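Local structure of ABC-type amino acid transport system, periplasmic component (4YMX) at residues A[86-90]-A[152-156]; A[106-111]-A[219-225]; A[141-146]-A[164-168]. The protein binds arginine in a cleft between two lobes and, as the periplasmic component, probably delivers it to an amino acid ABC transporter. All coordinates share one frame; numbering follows the deposited sequence.

Contact 1: residues A[86-90]-A[152-156]. With ARG (arginine), chain C.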
loop_
_atom_site.group_PDB
_atom_site.type_symbol
_atom_site.label_atom_id
_atom_site.label_comp_id
_atom_site.label_asym_id
_atom_site.label_seq_id
_atom_site.Cartn_x
_atom_site.Cartn_y
_atom_site.Cartn_z
ATOM N N MET A 86 10.590 5.474 -2.275
ATOM C CA MET A 86 11.297 4.476 -3.063
ATOM C C MET A 86 10.318 3.422 -3.576
ATOM O O MET A 86 9.178 3.331 -3.099
ATOM C CB MET A 86 12.392 3.811 -2.222
ATOM C CG MET A 86 11.850 2.953 -1.086
ATOM S SD MET A 86 13.141 2.347 0.014
ATOM C CE MET A 86 13.538 3.843 0.893
ATOM N N ASP A 87 10.769 2.628 -4.542
ATOM C CA ASP A 87 9.980 1.505 -5.032
ATOM C C ASP A 87 9.584 0.603 -3.872
ATOM O O ASP A 87 10.397 0.349 -2.985
ATOM C CB ASP A 87 10.774 0.694 -6.057
ATOM C CG ASP A 87 11.075 1.470 -7.327
ATOM O OD1 ASP A 87 10.338 2.418 -7.665
ATOM O OD2 ASP A 87 12.057 1.107 -8.005
ATOM N N PHE A 88 8.331 0.154 -3.856
ATOM C CA PHE A 88 7.843 -0.671 -2.747
ATOM C C PHE A 88 8.758 -1.862 -2.450
ATOM O O PHE A 88 9.045 -2.175 -1.285
ATOM C CB PHE A 88 6.420 -1.162 -3.017
ATOM C CG PHE A 88 5.848 -1.999 -1.898
ATOM C CD1 PHE A 88 5.198 -1.406 -0.822
ATOM C CD2 PHE A 88 5.971 -3.383 -1.915
ATOM C CE1 PHE A 88 4.680 -2.181 0.216
ATOM C CE2 PHE A 88 5.454 -4.156 -0.893
ATOM C CZ PHE A 88 4.792 -3.554 0.171
ATOM N N LYS A 89 9.242 -2.509 -3.508
ATOM C CA LYS A 89 10.107 -3.677 -3.371
ATOM C C LYS A 89 11.406 -3.415 -2.588
ATOM O O LYS A 89 12.003 -4.356 -2.054
ATOM C CB LYS A 89 10.452 -4.237 -4.758
ATOM C CG LYS A 89 11.359 -3.325 -5.564
ATOM C CD LYS A 89 11.556 -3.845 -6.979
ATOM C CE LYS A 89 12.630 -3.035 -7.683
ATOM N NZ LYS A 89 12.828 -3.499 -9.094
ATOM N N GLY A 90 11.832 -2.156 -2.517
ATOM C CA GLY A 90 13.042 -1.810 -1.795
ATOM C C GLY A 90 12.823 -1.494 -0.329
ATOM O O GLY A 90 13.788 -1.283 0.404
ATOM N N GLN A 152 2.332 -5.036 -8.732
ATOM C CA GLN A 152 3.491 -4.377 -8.160
ATOM C C GLN A 152 4.459 -5.411 -7.590
ATOM O O GLN A 152 4.075 -6.298 -6.820
ATOM C CB GLN A 152 3.072 -3.367 -7.083
ATOM C CG GLN A 152 4.241 -2.659 -6.426
ATOM C CD GLN A 152 3.802 -1.447 -5.640
ATOM O OE1 GLN A 152 2.837 -1.499 -4.867
ATOM N NE2 GLN A 152 4.481 -0.332 -5.861
ATOM N N ILE A 153 5.716 -5.304 -7.997
ATOM C CA ILE A 153 6.751 -6.212 -7.517
ATOM C C ILE A 153 6.852 -6.200 -5.997
ATOM O O ILE A 153 6.918 -5.139 -5.375
ATOM C CB ILE A 153 8.107 -5.840 -8.099
ATOM C CG1 ILE A 153 8.078 -6.013 -9.612
ATOM C CG2 ILE A 153 9.212 -6.713 -7.512
ATOM C CD1 ILE A 153 9.156 -5.227 -10.301
ATOM N N GLY A 154 6.833 -7.390 -5.408
ATOM C CA GLY A 154 7.112 -7.537 -3.986
ATOM C C GLY A 154 5.875 -7.463 -3.118
ATOM O O GLY A 154 5.971 -7.395 -1.895
ATOM N N THR A 155 4.703 -7.514 -3.744
ATOM C CA THR A 155 3.453 -7.324 -3.013
ATOM C C THR A 155 2.579 -8.562 -2.865
ATOM O O THR A 155 2.735 -9.557 -3.577
ATOM C CB THR A 155 2.567 -6.230 -3.656
ATOM O OG1 THR A 155 2.167 -6.639 -4.975
ATOM C CG2 THR A 155 3.300 -4.897 -3.714
ATOM N N THR A 156 1.613 -8.465 -1.959
ATOM C CA THR A 156 0.588 -9.497 -1.849
ATOM C C THR A 156 -0.301 -9.527 -3.096
ATOM O O THR A 156 -0.867 -10.568 -3.440
ATOM C CB THR A 156 -0.286 -9.280 -0.625
ATOM O OG1 THR A 156 -0.826 -7.955 -0.672
ATOM C CG2 THR A 156 0.541 -9.454 0.646
HETATM N N ARG C . -0.655 -4.346 0.832
HETATM C CA ARG C . 0.206 -4.860 -0.266
HETATM C C ARG C . 1.484 -5.462 0.290
HETATM O O ARG C . 1.763 -5.352 1.482
HETATM C CB ARG C . 0.542 -3.736 -1.247
HETATM C CG ARG C . 1.171 -2.518 -0.598
HETATM C CD ARG C . 1.733 -1.558 -1.634
HETATM N NE ARG C . 2.031 -0.263 -1.041
HETATM C CZ ARG C . 2.529 0.772 -1.706
HETATM N NH1 ARG C . 2.799 0.681 -2.997
HETATM N NH2 ARG C . 2.762 1.903 -1.067
HETATM O OXT ARG C . 2.258 -6.071 -0.446
HETATM O O HOH W 1 7.913 -2.478 -6.126
#

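Contact 2: residues A[106-111]-A[219-225]. With ARG (arginine), chain C.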
loop_
_atom_site.group_PDB
_atom_site.type_symbol
_atom_site.label_atom_id
_atom_site.label_comp_id
_atom_site.label_asym_id
_atom_site.label_seq_id
_atom_site.Cartn_x
_atom_site.Cartn_y
_atom_site.Cartn_z
ATOM N N GLY A 106 1.072 0.982 3.499
ATOM C CA GLY A 106 -0.036 0.059 3.332
ATOM C C GLY A 106 0.450 -1.381 3.305
ATOM O O GLY A 106 -0.023 -2.209 2.515
ATOM N N MET A 107 1.422 -1.679 4.167
ATOM C CA MET A 107 2.166 -2.923 4.075
ATOM C C MET A 107 1.570 -4.024 4.939
ATOM O O MET A 107 1.370 -3.857 6.145
ATOM C CB MET A 107 3.628 -2.695 4.448
ATOM C CG MET A 107 4.436 -3.980 4.395
ATOM S SD MET A 107 6.190 -3.781 4.742
ATOM C CE MET A 107 6.744 -3.019 3.212
ATOM N N THR A 108 1.304 -5.161 4.310
ATOM C CA THR A 108 0.663 -6.276 4.998
ATOM C C THR A 108 1.670 -7.070 5.830
ATOM O O THR A 108 2.735 -7.428 5.337
ATOM C CB THR A 108 -0.037 -7.192 3.992
ATOM O OG1 THR A 108 -1.015 -6.432 3.271
ATOM C CG2 THR A 108 -0.727 -8.355 4.700
ATOM N N PRO A 109 1.343 -7.340 7.105
ATOM C CA PRO A 109 2.288 -8.095 7.935
ATOM C C PRO A 109 2.211 -9.598 7.681
ATOM O O PRO A 109 1.695 -10.340 8.520
ATOM C CB PRO A 109 1.830 -7.772 9.363
ATOM C CG PRO A 109 0.373 -7.497 9.236
ATOM C CD PRO A 109 0.221 -6.803 7.895
ATOM N N THR A 110 2.747 -10.045 6.550
ATOM C CA THR A 110 2.682 -11.457 6.175
ATOM C C THR A 110 3.623 -12.304 7.016
ATOM O O THR A 110 4.632 -11.808 7.522
ATOM C CB THR A 110 3.033 -11.665 4.686
ATOM O OG1 THR A 110 4.418 -11.358 4.469
ATOM C CG2 THR A 110 2.189 -10.769 3.811
ATOM N N ALA A 111 3.289 -13.581 7.170
ATOM C CA ALA A 111 4.151 -14.502 7.896
ATOM C C ALA A 111 5.561 -14.505 7.302
ATOM O O ALA A 111 6.560 -14.528 8.032
ATOM C CB ALA A 111 3.558 -15.904 7.879
ATOM N N GLU A 219 -3.036 -12.776 2.676
ATOM C CA GLU A 219 -3.067 -12.061 3.945
ATOM C C GLU A 219 -3.468 -10.604 3.700
ATOM O O GLU A 219 -3.098 -10.011 2.678
ATOM C CB GLU A 219 -1.713 -12.175 4.663
ATOM C CG GLU A 219 -1.415 -13.602 5.143
ATOM C CD GLU A 219 0.061 -13.921 5.276
ATOM O OE1 GLU A 219 0.521 -14.140 6.422
ATOM O OE2 GLU A 219 0.758 -13.986 4.241
ATOM N N ASN A 220 -4.253 -10.047 4.619
ATOM C CA ASN A 220 -4.801 -8.706 4.458
ATOM C C ASN A 220 -4.381 -7.777 5.587
ATOM O O ASN A 220 -3.805 -8.212 6.591
ATOM C CB ASN A 220 -6.337 -8.738 4.380
ATOM C CG ASN A 220 -6.865 -9.752 3.368
ATOM O OD1 ASN A 220 -7.491 -10.749 3.750
ATOM N ND2 ASN A 220 -6.629 -9.499 2.077
ATOM N N GLY A 221 -4.670 -6.494 5.410
ATOM C CA GLY A 221 -4.415 -5.510 6.443
ATOM C C GLY A 221 -3.090 -4.801 6.264
ATOM O O GLY A 221 -2.213 -5.267 5.534
ATOM N N SER A 222 -2.949 -3.663 6.937
ATOM C CA SER A 222 -1.713 -2.885 6.907
ATOM C C SER A 222 -1.162 -2.648 8.312
ATOM O O SER A 222 -1.919 -2.464 9.267
ATOM C CB SER A 222 -1.946 -1.550 6.214
ATOM O OG SER A 222 -2.396 -1.775 4.891
ATOM N N ALA A 223 0.161 -2.683 8.431
ATOM C CA ALA A 223 0.846 -2.479 9.705
ATOM C C ALA A 223 2.151 -1.743 9.463
ATOM O O ALA A 223 2.636 -1.698 8.335
ATOM C CB ALA A 223 1.102 -3.813 10.397
ATOM N N VAL A 224 2.718 -1.170 10.522
ATOM C CA VAL A 224 4.008 -0.492 10.436
ATOM C C VAL A 224 5.117 -1.520 10.598
ATOM O O VAL A 224 5.033 -2.399 11.457
ATOM C CB VAL A 224 4.149 0.589 11.528
ATOM C CG1 VAL A 224 5.535 1.210 11.497
ATOM C CG2 VAL A 224 3.087 1.660 11.350
ATOM N N ALA A 225 6.143 -1.428 9.757
ATOM C CA ALA A 225 7.310 -2.301 9.892
ATOM C C ALA A 225 8.506 -1.575 10.483
ATOM O O ALA A 225 8.772 -0.399 10.179
ATOM C CB ALA A 225 7.696 -2.920 8.554
HETATM N N ARG C . -0.655 -4.346 0.832
HETATM C CA ARG C . 0.206 -4.860 -0.266
HETATM C C ARG C . 1.484 -5.462 0.290
HETATM O O ARG C . 1.763 -5.352 1.482
HETATM C CB ARG C . 0.542 -3.736 -1.247
HETATM C CG ARG C . 1.171 -2.518 -0.598
HETATM C CD ARG C . 1.733 -1.558 -1.634
HETATM N NE ARG C . 2.031 -0.263 -1.041
HETATM C CZ ARG C . 2.529 0.772 -1.706
HETATM N NH1 ARG C . 2.799 0.681 -2.997
HETATM N NH2 ARG C . 2.762 1.903 -1.067
HETATM O OXT ARG C . 2.258 -6.071 -0.446
HETATM O O HOH W 2 -2.787 -3.897 2.944
HETATM O O HOH W 3 2.241 0.068 6.352
HETATM O O HOH W 4 -2.586 -7.735 1.417
#

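Contact 3: residues A[141-146]-A[164-168]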
loop_
_atom_site.group_PDB
_atom_site.type_symbol
_atom_site.label_atom_id
_atom_site.label_comp_id
_atom_site.label_asym_id
_atom_site.label_seq_id
_atom_site.Cartn_x
_atom_site.Cartn_y
_atom_site.Cartn_z
ATOM N N PHE A 141 -13.494 -14.463 -12.027
ATOM C CA PHE A 141 -12.168 -14.980 -11.715
ATOM C C PHE A 141 -11.640 -15.967 -12.760
ATOM O O PHE A 141 -10.471 -15.894 -13.148
ATOM C CB PHE A 141 -12.165 -15.592 -10.312
ATOM C CG PHE A 141 -10.799 -15.980 -9.821
ATOM C CD1 PHE A 141 -9.882 -15.010 -9.445
ATOM C CD2 PHE A 141 -10.439 -17.315 -9.725
ATOM C CE1 PHE A 141 -8.625 -15.372 -8.982
ATOM C CE2 PHE A 141 -9.187 -17.682 -9.261
ATOM C CZ PHE A 141 -8.275 -16.703 -8.890
ATOM N N ASP A 142 -12.503 -16.861 -13.241
ATOM C CA ASP A 142 -12.095 -17.840 -14.242
ATOM C C ASP A 142 -11.585 -17.167 -15.520
ATOM O O ASP A 142 -10.726 -17.716 -16.212
ATOM C CB ASP A 142 -13.264 -18.780 -14.561
ATOM C CG ASP A 142 -12.820 -20.031 -15.273
ATOM O OD1 ASP A 142 -13.198 -20.212 -16.448
ATOM O OD2 ASP A 142 -12.078 -20.825 -14.660
ATOM N N ASP A 143 -12.100 -15.978 -15.821
ATOM C CA ASP A 143 -11.714 -15.258 -17.034
ATOM C C ASP A 143 -10.289 -14.720 -16.990
ATOM O O ASP A 143 -9.770 -14.279 -18.007
ATOM C CB ASP A 143 -12.666 -14.090 -17.308
ATOM C CG ASP A 143 -14.118 -14.514 -17.418
ATOM O OD1 ASP A 143 -14.407 -15.713 -17.630
ATOM O OD2 ASP A 143 -14.982 -13.623 -17.302
ATOM N N LEU A 144 -9.662 -14.743 -15.819
ATOM C CA LEU A 144 -8.292 -14.254 -15.680
ATOM C C LEU A 144 -7.252 -15.224 -16.214
ATOM O O LEU A 144 -6.093 -14.845 -16.407
ATOM C CB LEU A 144 -7.971 -13.925 -14.223
ATOM C CG LEU A 144 -8.819 -12.818 -13.598
ATOM C CD1 LEU A 144 -8.479 -12.687 -12.128
ATOM C CD2 LEU A 144 -8.621 -11.485 -14.330
ATOM N N LYS A 145 -7.655 -16.473 -16.441
ATOM C CA LYS A 145 -6.722 -17.467 -16.974
ATOM C C LYS A 145 -6.079 -16.994 -18.270
ATOM O O LYS A 145 -6.757 -16.448 -19.146
ATOM C CB LYS A 145 -7.424 -18.805 -17.218
ATOM C CG LYS A 145 -7.902 -19.485 -15.962
ATOM C CD LYS A 145 -8.549 -20.820 -16.280
ATOM C CE LYS A 145 -9.058 -21.457 -15.006
ATOM N NZ LYS A 145 -9.821 -20.456 -14.208
ATOM N N VAL A 146 -4.769 -17.222 -18.385
ATOM C CA VAL A 146 -3.991 -16.905 -19.591
ATOM C C VAL A 146 -3.892 -15.400 -19.908
ATOM O O VAL A 146 -3.406 -15.012 -20.974
ATOM C CB VAL A 146 -4.498 -17.685 -20.858
ATOM C CG1 VAL A 146 -3.367 -17.846 -21.877
ATOM C CG2 VAL A 146 -5.041 -19.066 -20.489
ATOM N N ILE A 164 -3.055 -17.392 -10.518
ATOM C CA ILE A 164 -3.954 -17.491 -11.661
ATOM C C ILE A 164 -3.357 -18.443 -12.692
ATOM O O ILE A 164 -2.203 -18.287 -13.085
ATOM C CB ILE A 164 -4.185 -16.116 -12.301
ATOM C CG1 ILE A 164 -4.909 -15.188 -11.321
ATOM C CG2 ILE A 164 -4.965 -16.244 -13.604
ATOM C CD1 ILE A 164 -4.789 -13.706 -11.672
ATOM N N PRO A 165 -4.130 -19.455 -13.117
ATOM C CA PRO A 165 -3.599 -20.430 -14.084
ATOM C C PRO A 165 -3.094 -19.779 -15.377
ATOM O O PRO A 165 -3.794 -18.955 -15.978
ATOM C CB PRO A 165 -4.805 -21.331 -14.373
ATOM C CG PRO A 165 -5.639 -21.239 -13.124
ATOM C CD PRO A 165 -5.483 -19.811 -12.653
ATOM N N ASN A 166 -1.869 -20.133 -15.771
ATOM C CA ASN A 166 -1.257 -19.637 -17.005
ATOM C C ASN A 166 -1.178 -18.115 -17.101
ATOM O O ASN A 166 -1.156 -17.544 -18.195
ATOM C CB ASN A 166 -1.957 -20.233 -18.231
ATOM C CG ASN A 166 -1.864 -21.742 -18.261
ATOM O OD1 ASN A 166 -2.875 -22.447 -18.203
ATOM N ND2 ASN A 166 -0.639 -22.250 -18.331
ATOM N N VAL A 167 -1.127 -17.464 -15.941
ATOM C CA VAL A 167 -1.032 -16.009 -15.899
ATOM C C VAL A 167 0.239 -15.511 -16.593
ATOM O O VAL A 167 1.302 -16.149 -16.531
ATOM C CB VAL A 167 -1.094 -15.479 -14.445
ATOM C CG1 VAL A 167 0.157 -15.866 -13.669
ATOM C CG2 VAL A 167 -1.290 -13.966 -14.430
ATOM N N LYS A 168 0.111 -14.395 -17.293
ATOM C CA LYS A 168 1.269 -13.691 -17.814
ATOM C C LYS A 168 1.462 -12.461 -16.943
ATOM O O LYS A 168 0.800 -11.437 -17.130
ATOM C CB LYS A 168 1.064 -13.303 -19.279
ATOM C CG LYS A 168 0.670 -14.490 -20.151
ATOM C CD LYS A 168 0.468 -14.094 -21.609
ATOM C CE LYS A 168 -0.083 -15.266 -22.420
ATOM N NZ LYS A 168 -0.103 -14.984 -23.883
#

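Contact 1: residues A[86-90]-A[152-156]
Phe88 and Gln152 both reach across with CG anti to the backbone N (chi1 -179° and 179°), which lays the phenyl ring and the extended amide chain alongside the bound arginine. Where the two side chains meet, Phe88 CB rests 3.5 Å from Gln152 NE2. Beyond it, one face of the ring lies against CD of the arginine, and Phe88 CD1 is 3.4 Å from its NE. The ring's edge is turned to the other backbone: Gly154 O lies in the ring plane, 3.4 Å from Phe88 CE2, while Thr155 CG2 approaches the ring obliquely. The ring is thus bounded by the ligand over one face and by the turn's carbonyl at its edge, through van der Waals contact.

The segment 152-156 grips the ligand at two places. Gln152 OE1 accepts from NH1 of the arginine at 2.9 Å, and its NE2 is bound to Asn173 O, which helps fix the rotation of the amide. At the carboxylate, Thr156 N donates to OXT over 2.9 Å. A type II turn from Gln152 to Thr155 links these places, and Thr155 OG1 bonds back to Gln152 O at 2.7 Å. The turn passes so near that a CB on Gly154 would stand only 3.4 Å from Lys89 CA. Outside the pocket, Lys89 CD packs on Ile153 CG2 as the two chains run side by side; Lys89 NZ is bound by Asn173 OD1, and a water joins Lys89 N to Ile153 O.

The contact is consistent with the closed form of a two-lobed solute-binding protein: residues 86-90 lead from strand 80-85 into helix 91-96, and residues 152-156 from strand 148-152 into helix 156-161, whose N-cap is Thr155, so loops of the two lobes meet directly beside the arginine.

Contact 2: residues A[106-111]-A[219-225]
Glu219 reaches along Thr108 to the start of helix 111-114. Its CB lies 3.9 Å from Thr108 CG2, and the chain then extends until CD stands 3.7 Å from Thr110 CA. At the tip the two oxygens part: OE1 takes the N-H of Ala111 on its syn side (2.9 Å, N-H...O 161°), while OE2 rests 3.3 Å from Thr110 CB. Thr110 crosses the glutamate at about a right angle; as N-cap residue it turns OG1 to Arg113 N instead. A carboxylate at this helix start probably interacts favourably with the helix dipole.

Backbone pairing takes over further along, where Ala223 N donates to Met107 O at 2.8 Å. Strand 222-227 is the antiparallel member of an otherwise parallel sheet with strand order 2-1-3-5-4, as in type II periplasmic binding proteins, and here its start is hydrogen-bonded to the ligand-binding loop that follows strand 102-103. Pro109, at the centre of an inverse gamma turn, packs CG against Ala223 CB.

Thr108 bonds both to segment 219-225 and to the ligand. With OG1 anti to the carbonyl carbon (chi1 -59°), the hydroxyl donates to Gly221 O at 2.8 Å, in the carbonyl plane. It accepts from N of the bound arginine and from a water that also donates to Glu219 O. Thr108 N meets O of the bound arginine almost straight (2.9 Å, 172°). The ligand's amino N also donates to Gly106 O. A second water runs from Met107 N to Ala223 O.

Contact 3: residues A[141-146]-A[164-168]
Val146 N donates to Pro165 O at 3.1 Å, in the carbonyl plane and with an N-H...O angle of 161°, tying the chain just past a 3-10 segment (141-144) to a type II turn running from Ile164 to Val167. Beside this bond, Val146 CA comes within 3.2 Å of Asn166 O in a CA-H...O contact.

Ile164 packs on both Leu144 and Phe141. Its CG2, anti to the backbone N, is directed at Leu144, lying 3.3 Å from Leu144 O and 3.8 Å from Leu144 CB. On the other branch CD1 meets Leu144 CD1 at 3.9 Å, and CG1 approaches Phe141 CE1 obliquely and more loosely. With an alanine here, CG1, CG2 and CD1 would be gone, and a gap would probably open beside the Leu144 side chain.

The two segments lead into neighbouring parallel strands, 148-152 and 168-172, so they meet at the same end of a beta-alpha-beta unit whose crossover holds helix 156-161. Val167 and Leu144 both reach Ile149 of the first of these strands, and Lys168 is bonded through its backbone to Lys147 and Ile149.

Toward the surface, Lys145 crosses the proline ring obliquely, its CE 3.9 Å from Pro165 CG. The bend at chi4 (47°) turns NZ back to a salt bridge with Asp142 OD2, although the modelled separation is doubtfully short. Val146 CG2 and Asn166 CB lie side by side at 4.0 Å, and the methylenes of Lys168 run past Val146 O, with CE the nearest of them.

In the fold
From the N terminus, residues 86-90 and 106-111 come first, both in loops of the sheet that holds strand 80-85. After strand 117-124 of the same sheet the chain builds the second, where 141-146, 152-156 and 164-168 follow in turn, and returns to the first with 219-225. Contact 1 joins the two sheets' loops, closing a 61-residue loop; contact 2, joining parts of the first lobe, closes the 107-residue excursion that includes the second; contact 3, a 17-residue loop, is nested inside it. Contact 1 crosses both others. Contacts 1 and 2 share the arginine and touch, Phe88 CZ lying 3.7 Å from Met107 CE, whereas the centre of contact 3 is about 22 Å from that of contact 1.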